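Local coordinates for protein aminoglycoside phosphotransferase (Mycobacterium smegmatis, PDB 6EF6) that phosphorylates (S)-1-amino-2-propanol as the kinase of the aminoacetone-utilization microcompartment, at residues A[51-56]-A[70-75]; A[76-81]-A[123-128]; A[229-234]-A[250-255]. All coordinates share one frame; numbering follows the deposited sequence. Where two conformers were deposited one is given.

Three contacts follow one another along a protein-kinase-like chain, each closing before the next opens, so none nests or crosses. Contact 1 closes the hairpin of strands 55-61 and 64-70 at its open end. Contact 2 then closes a longer loop, from the start of helix 78-94 to strand 124-130. Contact 3, much later, closes the loop carrying strands 237-239 and 248-250, joining the segments that flank it. In space they interlock: His71 N of contact 1 bonds to His125 O of contact 2, continuing the N-lobe sheet, while Asp254 of contact 3 receives Asn54 ND2 on its OD2 and His76 NE2 on its O, tying the N-lobe to the active-site loops.

Contact 1. Residues A[51-56]-A[70-75]. With JFN ((2R)-1-methoxypropan-2-amine), chain C; BEZ (benzoic acid), chain B.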
loop_
_atom_site.group_PDB
_atom_site.type_symbol
_atom_site.label_atom_id
_atom_site.label_comp_id
_atom_site.label_asym_id
_atom_site.label_seq_id
_atom_site.Cartn_x
_atom_site.Cartn_y
_atom_site.Cartn_z
ATOM N N LEU A 51 -2.342 -12.134 0.923
ATOM C CA LEU A 51 -2.242 -10.843 0.261
ATOM C C LEU A 51 -3.285 -9.940 0.890
ATOM O O LEU A 51 -4.380 -10.397 1.231
ATOM C CB LEU A 51 -2.556 -10.980 -1.228
ATOM C CG LEU A 51 -1.889 -12.043 -2.118
ATOM C CD1 LEU A 51 -2.675 -12.255 -3.380
ATOM C CD2 LEU A 51 -0.492 -11.668 -2.439
ATOM N N SER A 52 -2.932 -8.670 1.065
ATOM C CA SER A 52 -3.869 -7.617 1.453
ATOM C C SER A 52 -4.282 -7.666 2.916
ATOM O O SER A 52 -4.297 -8.732 3.507
ATOM C CB SER A 52 -5.117 -7.658 0.562
ATOM O OG SER A 52 -6.136 -6.837 1.087
ATOM N N GLU A 53 -4.676 -6.528 3.492
ATOM C CA GLU A 53 -5.361 -6.536 4.783
ATOM C C GLU A 53 -6.808 -7.011 4.667
ATOM O O GLU A 53 -7.421 -7.368 5.679
ATOM C CB GLU A 53 -5.382 -5.124 5.369
ATOM C CG GLU A 53 -4.257 -4.783 6.311
ATOM C CD GLU A 53 -4.698 -3.781 7.370
ATOM O OE1 GLU A 53 -5.420 -4.181 8.311
ATOM O OE2 GLU A 53 -4.339 -2.589 7.251
ATOM N N ASN A 54 -7.376 -6.989 3.470
ATOM C CA ASN A 54 -8.683 -7.571 3.217
ATOM C C ASN A 54 -8.504 -9.069 2.995
ATOM O O ASN A 54 -7.408 -9.548 2.676
ATOM C CB ASN A 54 -9.297 -6.914 1.969
ATOM C CG ASN A 54 -9.389 -5.396 2.100
ATOM O OD1 ASN A 54 -10.031 -4.880 3.001
ATOM N ND2 ASN A 54 -8.688 -4.683 1.241
ATOM N N ALA A 55 -9.583 -9.815 3.174
ATOM C CA ALA A 55 -9.560 -11.247 2.895
ATOM C C ALA A 55 -9.667 -11.441 1.387
ATOM O O ALA A 55 -10.657 -11.034 0.781
ATOM C CB ALA A 55 -10.723 -11.919 3.622
ATOM N N THR A 56 -8.654 -12.052 0.778
ATOM C CA THR A 56 -8.603 -12.266 -0.663
ATOM C C THR A 56 -8.464 -13.757 -0.939
ATOM O O THR A 56 -7.685 -14.439 -0.266
ATOM C CB THR A 56 -7.418 -11.486 -1.247
ATOM O OG1 THR A 56 -7.630 -10.072 -1.038
ATOM C CG2 THR A 56 -7.274 -11.737 -2.756
ATOM N N VAL A 70 -12.703 -9.570 -0.362
ATOM C CA VAL A 70 -13.751 -9.198 0.591
ATOM C C VAL A 70 -13.229 -8.037 1.442
ATOM O O VAL A 70 -12.295 -8.198 2.230
ATOM C CB VAL A 70 -14.165 -10.385 1.470
ATOM C CG1 VAL A 70 -15.221 -9.957 2.514
ATOM C CG2 VAL A 70 -14.728 -11.528 0.628
ATOM N N HIS A 71 -13.832 -6.857 1.311
ATOM C CA HIS A 71 -13.318 -5.674 1.994
ATOM C C HIS A 71 -13.602 -5.743 3.481
ATOM O O HIS A 71 -14.692 -6.135 3.917
ATOM C CB HIS A 71 -13.963 -4.423 1.411
ATOM C CG HIS A 71 -13.434 -4.056 0.069
ATOM N ND1 HIS A 71 -12.446 -3.116 -0.093
ATOM C CD2 HIS A 71 -13.731 -4.510 -1.169
ATOM C CE1 HIS A 71 -12.150 -3.019 -1.381
ATOM N NE2 HIS A 71 -12.933 -3.838 -2.058
ATOM N N ARG A 72 -12.606 -5.379 4.275
ATOM C CA ARG A 72 -12.841 -5.346 5.693
ATOM C C ARG A 72 -13.881 -4.280 6.038
ATOM O O ARG A 72 -14.199 -3.390 5.246
ATOM C CB ARG A 72 -11.540 -5.190 6.467
ATOM C CG ARG A 72 -10.811 -3.930 6.210
ATOM C CD ARG A 72 -9.525 -3.995 7.003
ATOM N NE ARG A 72 -8.801 -2.736 7.001
ATOM C CZ ARG A 72 -7.976 -2.355 6.035
ATOM N NH1 ARG A 72 -7.349 -1.192 6.126
ATOM N NH2 ARG A 72 -7.771 -3.138 4.983
ATOM N N GLN A 73 -14.469 -4.441 7.217
ATOM C CA GLN A 73 -15.582 -3.604 7.625
ATOM C C GLN A 73 -15.115 -2.176 7.862
ATOM O O GLN A 73 -14.035 -1.942 8.401
ATOM C CB GLN A 73 -16.192 -4.171 8.914
ATOM C CG GLN A 73 -17.169 -3.246 9.602
ATOM C CD GLN A 73 -17.696 -3.822 10.900
ATOM O OE1 GLN A 73 -18.001 -5.013 10.984
ATOM N NE2 GLN A 73 -17.793 -2.979 11.926
ATOM N N ASP A 74 -15.925 -1.216 7.420
ATOM C CA ASP A 74 -15.870 0.187 7.809
ATOM C C ASP A 74 -14.740 0.983 7.150
ATOM O O ASP A 74 -14.695 2.200 7.321
ATOM C CB ASP A 74 -15.813 0.394 9.336
ATOM C CG ASP A 74 -17.149 0.115 10.007
ATOM O OD1 ASP A 74 -18.195 0.421 9.393
ATOM O OD2 ASP A 74 -17.155 -0.426 11.135
ATOM N N TYR A 75 -13.840 0.360 6.396
ATOM C CA TYR A 75 -12.700 1.122 5.880
ATOM C C TYR A 75 -13.098 2.023 4.721
ATOM O O TYR A 75 -12.665 3.179 4.671
ATOM C CB TYR A 75 -11.572 0.182 5.468
ATOM C CG TYR A 75 -10.168 0.798 5.334
ATOM C CD1 TYR A 75 -9.536 1.406 6.428
ATOM C CD2 TYR A 75 -9.467 0.676 4.156
ATOM C CE1 TYR A 75 -8.237 1.924 6.321
ATOM C CE2 TYR A 75 -8.145 1.211 4.033
ATOM C CZ TYR A 75 -7.570 1.812 5.113
ATOM O OH TYR A 75 -6.277 2.308 5.042
HETATM C C07 JFN C . 0.155 -5.693 6.902
HETATM C C08 JFN C . -0.836 -2.138 6.583
HETATM C C09 JFN C . -0.099 -3.457 6.390
HETATM C C15 JFN C . -0.367 -1.150 5.528
HETATM N N04 JFN C . -2.253 -2.312 6.359
HETATM O O02 JFN C . -0.298 -4.439 7.352
HETATM C C BEZ B . -6.422 -6.831 -4.192
HETATM O O1 BEZ B . -6.729 -5.710 -4.598
HETATM O O2 BEZ B . -6.452 -7.075 -2.952
HETATM C C1 BEZ B . -6.019 -7.861 -5.192
HETATM C C2 BEZ B . -5.290 -8.969 -4.801
HETATM C C3 BEZ B . -4.928 -9.919 -5.749
HETATM C C4 BEZ B . -5.282 -9.745 -7.079
HETATM C C5 BEZ B . -6.018 -8.629 -7.466
HETATM C C6 BEZ B . -6.372 -7.689 -6.522
HETATM O O HOH W 1 -11.109 -2.281 2.370
HETATM O O HOH W 2 -11.877 -8.707 4.920
#
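Ala55 and Val70 form an antiparallel, hydrogen-bonded pair at the open end of the hairpin 55-61/64-70, part of the N-lobe sheet of a kinase-like fold. Val70 N gives a straight bond to Ala55 O (2.8 Å, 170°), whereas the return bond, Ala55 N to Val70 O, is weak, and water 2 bridges those two atoms. The two side chains share one face of the sheet, where Val70 also meets helix 28-35. The close packing continues at Asn54. Its OD1 accepts Arg72 N at 2.9 Å and also accepts a hydrogen bond from water 1, which reaches His71 ND1 at 2.9 Å. Arg72 completes this tight part: its CG sits between the backbone N and carbonyl carbon (chi1 63°), and the extended chain carries the guanidinium to Glu53, whose CD stands 3.8 Å above one face, carboxylate nearly parallel (15°). Tyr75 CB is over the opposite face, near the rim, and NH1 stands over the centre of the Tyr75 ring. The Glu53-Arg72 salt bridge is thus a stack of charges with no N-H aimed at OE2, whose position beside the bound amine is uncertain. The loose side is the loop end at exposed Gln73 and poorly ordered Asp74. Just before strand 55-61, Ser52 OG accepts Asn54 N at 2.7 Å, an ST turn.

Contact 2. Residues A[76-81]-A[123-128]; sequences HQPHEI and PRHVVH
Pro78, in the first turn of helix 78-94, faces His125 of strand 124-130 with their CA atoms 7.1 Å apart, and no hydrogen bond joins the two backbones. The imidazole of His125 fills the gap. With CG set beside its own backbone N (chi1 -44°), the ring reaches the helix start: the Pro78 ring lies obliquely against it, CG 3.4 Å from His125 CE1, and Pro78 N sits over one face. At the ring's edge, near its plane, His76 O comes to 3.7 Å of His125 CD2. The ring's polar end has a partner on another strand, ND1 bonding to Thr113 OG1. One turn further along the helix, Ile81 provides the apolar half: its CD1 rests on His125 CB at 3.7 Å, and its CG2 meets Val127 CG2 at 3.8 Å. The helix start is itself braced by Glu80, whose OE1 accepts the backbone N of the N-cap residue Gln77 at 2.6 Å, while OE2 takes a weak bond from His76 ND1; His76 NE2 bonds to Asp254 O. Helix 78-94, between the third and fourth strands of the N-lobe sheet and packed on it, is in the position of helix C of kinase-like folds.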
loop_
_atom_site.group_PDB
_atom_site.type_symbol
_atom_site.label_atom_id
_atom_site.label_comp_id
_atom_site.label_asym_id
_atom_site.label_seq_id
_atom_site.Cartn_x
_atom_site.Cartn_y
_atom_site.Cartn_z
ATOM N N HIS A 76 -13.914 1.530 3.776
ATOM C CA HIS A 76 -14.350 2.350 2.656
ATOM C C HIS A 76 -15.857 2.279 2.497
ATOM O O HIS A 76 -16.486 1.271 2.830
ATOM C CB HIS A 76 -13.788 1.835 1.334
ATOM C CG HIS A 76 -12.307 1.969 1.197
ATOM N ND1 HIS A 76 -11.648 3.170 1.338
ATOM C CD2 HIS A 76 -11.369 1.050 0.870
ATOM C CE1 HIS A 76 -10.349 2.969 1.144
ATOM N NE2 HIS A 76 -10.159 1.696 0.858
ATOM N N GLN A 77 -16.406 3.344 1.911
ATOM C CA GLN A 77 -17.736 3.341 1.330
ATOM C C GLN A 77 -17.675 2.844 -0.105
ATOM O O GLN A 77 -16.628 2.898 -0.755
ATOM C CB GLN A 77 -18.299 4.758 1.326
ATOM C CG GLN A 77 -18.410 5.387 2.700
ATOM C CD GLN A 77 -19.234 4.549 3.655
ATOM O OE1 GLN A 77 -18.720 4.010 4.639
ATOM N NE2 GLN A 77 -20.524 4.431 3.367
ATOM N N PRO A 78 -18.792 2.405 -0.672
ATOM C CA PRO A 78 -18.714 1.826 -2.025
ATOM C C PRO A 78 -18.251 2.799 -3.094
ATOM O O PRO A 78 -17.529 2.384 -3.995
ATOM C CB PRO A 78 -20.129 1.297 -2.291
ATOM C CG PRO A 78 -20.785 1.239 -0.980
ATOM C CD PRO A 78 -20.139 2.262 -0.081
ATOM N N HIS A 79 -18.628 4.070 -3.027
ATOM C CA HIS A 79 -18.189 5.013 -4.050
ATOM C C HIS A 79 -16.679 5.179 -4.049
ATOM O O HIS A 79 -16.078 5.404 -5.105
ATOM C CB HIS A 79 -18.906 6.357 -3.872
ATOM C CG HIS A 79 -18.331 7.221 -2.788
ATOM N ND1 HIS A 79 -18.763 7.164 -1.479
ATOM C CD2 HIS A 79 -17.364 8.169 -2.823
ATOM C CE1 HIS A 79 -18.084 8.035 -0.756
ATOM N NE2 HIS A 79 -17.228 8.657 -1.547
ATOM N N GLU A 80 -16.044 5.055 -2.875
ATOM C CA GLU A 80 -14.587 5.112 -2.795
ATOM C C GLU A 80 -13.961 3.924 -3.501
ATOM O O GLU A 80 -12.983 4.073 -4.225
ATOM C CB GLU A 80 -14.151 5.092 -1.338
ATOM C CG GLU A 80 -14.531 6.271 -0.484
ATOM C CD GLU A 80 -14.152 6.004 0.974
ATOM O OE1 GLU A 80 -15.019 5.516 1.723
ATOM O OE2 GLU A 80 -12.969 6.216 1.354
ATOM N N ILE A 81 -14.526 2.729 -3.306
ATOM C CA ILE A 81 -14.029 1.546 -4.002
ATOM C C ILE A 81 -14.213 1.712 -5.503
ATOM O O ILE A 81 -13.303 1.430 -6.288
ATOM C CB ILE A 81 -14.704 0.268 -3.457
ATOM C CG1 ILE A 81 -14.473 0.106 -1.934
ATOM C CG2 ILE A 81 -14.185 -0.952 -4.217
ATOM C CD1 ILE A 81 -15.253 -1.056 -1.254
ATOM N N PRO A 123 -23.316 -4.206 6.112
ATOM C CA PRO A 123 -22.988 -4.778 4.800
ATOM C C PRO A 123 -21.494 -4.750 4.468
ATOM O O PRO A 123 -20.752 -3.858 4.885
ATOM C CB PRO A 123 -23.792 -3.905 3.832
ATOM C CG PRO A 123 -24.995 -3.475 4.629
ATOM C CD PRO A 123 -24.558 -3.404 6.076
ATOM N N ARG A 124 -21.059 -5.753 3.698
ATOM C CA ARG A 124 -19.672 -5.931 3.292
ATOM C C ARG A 124 -19.560 -5.850 1.778
ATOM O O ARG A 124 -20.395 -6.412 1.057
ATOM C CB ARG A 124 -19.184 -7.314 3.727
ATOM C CG ARG A 124 -19.442 -7.593 5.199
ATOM C CD ARG A 124 -18.522 -6.756 6.042
ATOM N NE ARG A 124 -17.145 -7.084 5.739
ATOM C CZ ARG A 124 -16.490 -8.124 6.247
ATOM N NH1 ARG A 124 -17.081 -8.950 7.102
ATOM N NH2 ARG A 124 -15.234 -8.335 5.904
ATOM N N HIS A 125 -18.527 -5.165 1.310
ATOM C CA HIS A 125 -18.299 -4.973 -0.112
ATOM C C HIS A 125 -17.274 -5.978 -0.630
ATOM O O HIS A 125 -16.315 -6.342 0.071
ATOM C CB HIS A 125 -17.853 -3.529 -0.377
ATOM C CG HIS A 125 -18.656 -2.520 0.387
ATOM N ND1 HIS A 125 -20.028 -2.419 0.272
ATOM C CD2 HIS A 125 -18.286 -1.594 1.304
ATOM C CE1 HIS A 125 -20.467 -1.478 1.088
ATOM N NE2 HIS A 125 -19.429 -0.952 1.713
ATOM N N VAL A 126 -17.498 -6.432 -1.860
ATOM C CA VAL A 126 -16.695 -7.463 -2.497
ATOM C C VAL A 126 -16.377 -7.015 -3.919
ATOM O O VAL A 126 -17.230 -6.442 -4.597
ATOM C CB VAL A 126 -17.481 -8.797 -2.476
ATOM C CG1 VAL A 126 -16.678 -9.870 -3.103
ATOM C CG2 VAL A 126 -17.846 -9.166 -1.025
ATOM N N VAL A 127 -15.149 -7.258 -4.369
ATOM C CA VAL A 127 -14.775 -7.067 -5.771
ATOM C C VAL A 127 -14.126 -8.352 -6.282
ATOM O O VAL A 127 -13.335 -8.983 -5.575
ATOM C CB VAL A 127 -13.852 -5.836 -5.987
ATOM C CG1 VAL A 127 -13.572 -5.671 -7.458
ATOM C CG2 VAL A 127 -14.463 -4.599 -5.408
ATOM N N HIS A 128 -14.490 -8.761 -7.494
ATOM C CA HIS A 128 -13.986 -9.964 -8.150
ATOM C C HIS A 128 -13.021 -9.546 -9.249
ATOM O O HIS A 128 -13.328 -8.633 -10.022
ATOM C CB HIS A 128 -15.168 -10.737 -8.726
ATOM C CG HIS A 128 -14.875 -12.152 -9.122
ATOM N ND1 HIS A 128 -15.863 -12.972 -9.626
ATOM C CD2 HIS A 128 -13.758 -12.912 -9.056
ATOM C CE1 HIS A 128 -15.365 -14.166 -9.876
ATOM N NE2 HIS A 128 -14.093 -14.166 -9.528
#

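Contact 3. Residues A[229-234]-A[250-255]. With NA (sodium ion), chain D; BEZ (benzoic acid), chain B.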
loop_
_atom_site.group_PDB
_atom_site.type_symbol
_atom_site.label_atom_id
_atom_site.label_comp_id
_atom_site.label_asym_id
_atom_site.label_seq_id
_atom_site.Cartn_x
_atom_site.Cartn_y
_atom_site.Cartn_z
ATOM N N HIS A 229 -0.779 5.044 -5.229
ATOM C CA HIS A 229 -1.167 3.700 -4.773
ATOM C C HIS A 229 -1.080 3.558 -3.244
ATOM O O HIS A 229 -2.000 3.037 -2.620
ATOM C CB HIS A 229 -0.299 2.684 -5.496
ATOM C CG HIS A 229 -0.534 1.257 -5.122
ATOM N ND1 HIS A 229 -0.173 0.733 -3.891
ATOM C CD2 HIS A 229 -1.061 0.234 -5.845
ATOM C CE1 HIS A 229 -0.450 -0.560 -3.899
ATOM N NE2 HIS A 229 -0.970 -0.891 -5.074
ATOM N N ALA A 230 0.031 4.053 -2.659
ATOM C CA ALA A 230 0.225 4.176 -1.213
ATOM C C ALA A 230 0.439 2.852 -0.510
ATOM O O ALA A 230 0.496 2.844 0.713
ATOM C CB ALA A 230 -0.861 5.010 -0.546
ATOM N N ASP A 231 0.668 1.745 -1.218
ATOM C CA ASP A 231 1.069 0.472 -0.593
ATOM C C ASP A 231 1.945 -0.335 -1.541
ATOM O O ASP A 231 1.733 -1.537 -1.761
ATOM C CB ASP A 231 -0.106 -0.337 -0.035
ATOM C CG ASP A 231 0.352 -1.402 0.959
ATOM O OD1 ASP A 231 1.477 -1.339 1.495
ATOM O OD2 ASP A 231 -0.440 -2.370 1.117
ATOM N N LEU A 232 2.962 0.317 -2.092
ATOM C CA LEU A 232 3.835 -0.285 -3.110
ATOM C C LEU A 232 5.025 -1.007 -2.496
ATOM O O LEU A 232 6.200 -0.776 -2.820
ATOM C CB LEU A 232 4.264 0.778 -4.102
ATOM C CG LEU A 232 3.162 1.241 -5.069
ATOM C CD1 LEU A 232 3.619 2.467 -5.877
ATOM C CD2 LEU A 232 2.720 0.120 -5.985
ATOM N N ARG A 233 4.662 -1.917 -1.621
ATOM C CA ARG A 233 5.568 -2.931 -1.087
ATOM C C ARG A 233 5.897 -3.966 -2.148
ATOM O O ARG A 233 5.085 -4.243 -3.030
ATOM C CB ARG A 233 4.860 -3.700 0.021
ATOM C CG ARG A 233 4.662 -2.889 1.219
ATOM C CD ARG A 233 4.021 -3.691 2.330
ATOM N NE ARG A 233 2.577 -3.829 2.166
ATOM C CZ ARG A 233 1.924 -4.973 1.944
ATOM N NH1 ARG A 233 2.568 -6.127 1.834
ATOM N NH2 ARG A 233 0.596 -4.965 1.812
ATOM N N LEU A 234 7.083 -4.598 -2.047
ATOM C CA LEU A 234 7.446 -5.627 -3.007
ATOM C C LEU A 234 6.380 -6.719 -3.108
ATOM O O LEU A 234 6.120 -7.244 -4.186
ATOM C CB LEU A 234 8.798 -6.220 -2.596
ATOM C CG LEU A 234 10.034 -5.318 -2.724
ATOM C CD1 LEU A 234 11.177 -5.865 -1.833
ATOM C CD2 LEU A 234 10.515 -5.204 -4.129
ATOM N N VAL A 250 0.643 -5.088 -10.540
ATOM C CA VAL A 250 0.485 -4.343 -9.305
ATOM C C VAL A 250 -0.899 -4.630 -8.752
ATOM O O VAL A 250 -1.891 -4.504 -9.481
ATOM C CB VAL A 250 0.631 -2.835 -9.557
ATOM C CG1 VAL A 250 0.528 -2.068 -8.199
ATOM C CG2 VAL A 250 1.941 -2.519 -10.246
ATOM N N ILE A 251 -0.957 -5.104 -7.499
ATOM C CA ILE A 251 -2.225 -5.460 -6.884
ATOM C C ILE A 251 -2.463 -4.542 -5.676
ATOM O O ILE A 251 -1.611 -3.734 -5.273
ATOM C CB ILE A 251 -2.269 -6.952 -6.479
ATOM C CG1 ILE A 251 -1.254 -7.266 -5.391
ATOM C CG2 ILE A 251 -2.076 -7.840 -7.704
ATOM C CD1 ILE A 251 -1.582 -8.523 -4.597
ATOM N N ASP A 252 -3.637 -4.696 -5.055
ATOM C CA ASP A 252 -3.935 -4.097 -3.753
ATOM C C ASP A 252 -3.805 -2.577 -3.777
ATOM O O ASP A 252 -3.062 -1.973 -3.005
ATOM C CB ASP A 252 -3.064 -4.700 -2.649
ATOM C CG ASP A 252 -3.531 -4.306 -1.251
ATOM O OD1 ASP A 252 -4.624 -3.730 -1.137
ATOM O OD2 ASP A 252 -2.786 -4.570 -0.282
ATOM N N PHE A 253 -4.648 -1.980 -4.628
ATOM C CA PHE A 253 -4.835 -0.521 -4.682
ATOM C C PHE A 253 -5.758 -0.013 -3.560
ATOM O O PHE A 253 -6.246 1.121 -3.624
ATOM C CB PHE A 253 -5.340 -0.072 -6.079
ATOM C CG PHE A 253 -4.311 -0.045 -7.154
ATOM C CD1 PHE A 253 -3.819 -1.224 -7.737
ATOM C CD2 PHE A 253 -3.903 1.162 -7.708
ATOM C CE1 PHE A 253 -2.900 -1.183 -8.768
ATOM C CE2 PHE A 253 -2.970 1.178 -8.738
ATOM C CZ PHE A 253 -2.473 0.032 -9.273
ATOM N N ASP A 254 -6.073 -0.836 -2.551
ATOM C CA ASP A 254 -7.123 -0.447 -1.620
ATOM C C ASP A 254 -6.737 0.720 -0.709
ATOM O O ASP A 254 -7.646 1.282 -0.095
ATOM C CB ASP A 254 -7.505 -1.659 -0.765
ATOM C CG ASP A 254 -8.777 -1.427 0.067
ATOM O OD1 ASP A 254 -9.838 -1.044 -0.472
ATOM O OD2 ASP A 254 -8.738 -1.669 1.304
ATOM N N ASP A 255 -5.476 1.068 -0.569
ATOM C CA ASP A 255 -5.048 2.259 0.171
ATOM C C ASP A 255 -4.843 3.461 -0.729
ATOM O O ASP A 255 -4.356 4.486 -0.288
ATOM C CB ASP A 255 -3.795 2.033 1.038
ATOM C CG ASP A 255 -4.055 1.296 2.309
ATOM O OD1 ASP A 255 -5.215 1.205 2.732
ATOM O OD2 ASP A 255 -3.028 0.777 2.843
HETATM NA NA NA D . -2.537 -2.844 1.645
HETATM C C BEZ B . -6.422 -6.831 -4.192
HETATM O O1 BEZ B . -6.729 -5.710 -4.598
HETATM O O2 BEZ B . -6.452 -7.075 -2.952
HETATM C C1 BEZ B . -6.019 -7.861 -5.192
HETATM C C2 BEZ B . -5.290 -8.969 -4.801
HETATM C C3 BEZ B . -4.928 -9.919 -5.749
HETATM C C4 BEZ B . -5.282 -9.745 -7.079
HETATM C C5 BEZ B . -6.018 -8.629 -7.466
HETATM C C6 BEZ B . -6.372 -7.689 -6.522
HETATM O O HOH W 3 -3.070 0.542 -1.931
HETATM O O HOH W 4 -0.515 1.743 2.925
HETATM O O HOH W 5 -1.314 -6.630 -0.104
HETATM O O HOH W 6 -3.547 -1.402 0.311
HETATM O O HOH W 7 -4.738 -3.956 1.828
HETATM O O HOH W 8 -2.776 -1.831 3.390
#
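His229 and Ile251 join the two loops of a kinase-type active site: residues 229-234 begin an HxDxxxxN catalytic-loop motif, and 250-255 hold the aspartates that follow strand 248-250, in the place of the DFG segment of protein kinases. His229 reaches across to the second loop. With its CG anti to the backbone N (chi1 178°), the ring enters that loop, and NE2 donates in the ring plane to Ile251 O at 2.9 Å. On the other side ND1 accepts Asp231 N at 3.0 Å, so both ring nitrogens are used and the ring is held against rotation. Its CD2 edge points at the face of Phe253 in an edge-to-face pair, centroids 4.4 Å apart and planes at 64°. Leu232 CD2 lies over one face of the imidazole and water 3 over the opposite one. Leu232 CD2 also packs on Val250 CG1.

Farther on, a sodium ion joins the loops. It is bound by Asp231 OD2 at 2.2 Å, Asp252 OD2 at 2.6 Å and waters 6, 7 and 8; water 8 in turn donates to Asp255 OD2. The two carboxylate planes stand 80° apart. In one of its two conformers Arg233 grips Asp231 side-on, NE to OD1 at 2.8 Å and NH2 to OD2, while Arg310 forms a second salt bridge with OD1. Benzoic acid O1 receives a weak bond from Asp252 N, and Arg69 NH1 also bonds to the ligand.

The metal between them probably lets OD2 of Asp231 and OD2 of Asp252 approach to 3.5 Å. By position Asp252 and Asn236 match the magnesium ligands of related kinases, and Asp231 probably the catalytic aspartate; the sodium, between Asp231 and Asp252, lies near that site.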